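PDB 3BJO: uncharacterized ATP-binding protein MJ1010 from Methanocaldococcus jannaschii DSM 2661, which is of unknown function but probably binds ATP, its C-terminal domain belonging to a family of the helix-turn-helix clan. Local coordinates for residues P90-F93 against L94-N97. Sequence-based numbering, arbitrary orientation.
Sequences PQSF and LVWN
Ser-92 N-caps helix 93-102, its OG reaching the amides of Leu-94 and Val-95, where the chain passes from strand 87-90 into the last helix of this C-terminal domain. The OG accepts from Val-95 N at 3.3 Å in a fairly straight bond (160°), and more weakly from Leu-94 N at 3.1 Å, where the N-H points well aside. A chi1 of 81° tucks OG in between its own N and C, facing both amides. Replacing the serine by alanine removes OG, and the Val-95 amide is likely to lose its side-chain acceptor, the weaker Leu-94 bond going with it. The backbone takes over from there: Trp-96 N donates to Ser-92 O at 3.1 Å, and Asn-97 N to Phe-93 O at 2.9 Å. Next to the cap, the Pro-90 ring runs alongside the Trp-96 side chain, while Pro-90 CB also rests on Val-95 CG1 at 3.9 Å. The Trp-96 chi1 of -162° swings CG away from the residue's own amide, and Pro-90 CG meets the ring obliquely, 3.6 Å from CD1. Further out, Leu-94 packs on Leu-12 of helix 3-24, whereas the Trp-96 ring meets Tyr-58 edge-to-face and its NE1 is hydrogen-bonded to Phe-54 O.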
# COMPACT_ATOMS: atom_id res chain seq x y z
N PRO A 90 -2.58 -3.63 5.35
CA PRO A 90 -3.00 -2.30 4.88
C PRO A 90 -3.31 -1.38 6.07
O PRO A 90 -3.66 -1.87 7.14
CB PRO A 90 -4.28 -2.58 4.07
CG PRO A 90 -4.18 -4.03 3.68
CD PRO A 90 -3.47 -4.70 4.86
N GLN A 91 -3.14 -0.06 5.91
CA GLN A 91 -3.31 0.83 7.07
C GLN A 91 -4.74 0.95 7.49
O GLN A 91 -5.00 1.41 8.58
CB GLN A 91 -2.73 2.22 6.85
CG GLN A 91 -1.26 2.22 7.09
CD GLN A 91 -0.75 3.54 7.57
OE1 GLN A 91 -1.54 4.46 7.85
NE2 GLN A 91 0.59 3.65 7.69
N SER A 92 -5.66 0.53 6.63
CA SER A 92 -7.10 0.48 6.99
C SER A 92 -7.79 -0.47 6.04
O SER A 92 -7.17 -0.90 5.07
CB SER A 92 -7.75 1.87 6.95
OG SER A 92 -8.08 2.21 5.63
N PHE A 93 -9.04 -0.83 6.33
CA PHE A 93 -9.77 -1.72 5.42
C PHE A 93 -10.14 -0.98 4.13
O PHE A 93 -10.45 -1.64 3.10
CB PHE A 93 -11.05 -2.32 6.05
CG PHE A 93 -10.82 -3.08 7.34
CD1 PHE A 93 -10.28 -4.38 7.34
CD2 PHE A 93 -11.19 -2.50 8.58
CE1 PHE A 93 -10.09 -5.10 8.53
CE2 PHE A 93 -11.01 -3.24 9.81
CZ PHE A 93 -10.45 -4.53 9.77
N LEU A 94 -10.16 0.36 4.18
CA LEU A 94 -10.38 1.18 2.96
C LEU A 94 -9.21 0.98 2.01
O LEU A 94 -9.40 0.86 0.80
CB LEU A 94 -10.50 2.69 3.28
CG LEU A 94 -11.53 3.18 4.31
CD1 LEU A 94 -11.39 4.71 4.60
CD2 LEU A 94 -12.97 2.90 3.80
N VAL A 95 -7.99 0.97 2.58
CA VAL A 95 -6.79 0.73 1.80
C VAL A 95 -6.88 -0.68 1.22
O VAL A 95 -6.66 -0.85 0.04
CB VAL A 95 -5.45 0.95 2.62
CG1 VAL A 95 -4.27 0.56 1.74
CG2 VAL A 95 -5.31 2.47 3.10
N TRP A 96 -7.20 -1.69 2.05
CA TRP A 96 -7.36 -3.07 1.54
C TRP A 96 -8.33 -3.17 0.37
O TRP A 96 -8.01 -3.76 -0.69
CB TRP A 96 -7.78 -4.03 2.66
CG TRP A 96 -7.56 -5.49 2.33
CD1 TRP A 96 -6.47 -6.05 1.69
CD2 TRP A 96 -8.43 -6.57 2.65
NE1 TRP A 96 -6.63 -7.42 1.58
CE2 TRP A 96 -7.82 -7.77 2.16
CE3 TRP A 96 -9.68 -6.66 3.30
CZ2 TRP A 96 -8.40 -9.04 2.31
CZ3 TRP A 96 -10.28 -7.92 3.42
CH2 TRP A 96 -9.64 -9.09 2.93
N ASN A 97 -9.53 -2.64 0.58
CA ASN A 97 -10.52 -2.66 -0.47
C ASN A 97 -9.98 -2.01 -1.74
O ASN A 97 -10.17 -2.51 -2.84
CB ASN A 97 -11.79 -1.94 -0.02
CG ASN A 97 -12.85 -1.95 -1.11
OD1 ASN A 97 -13.39 -3.02 -1.46
ND2 ASN A 97 -13.08 -0.77 -1.73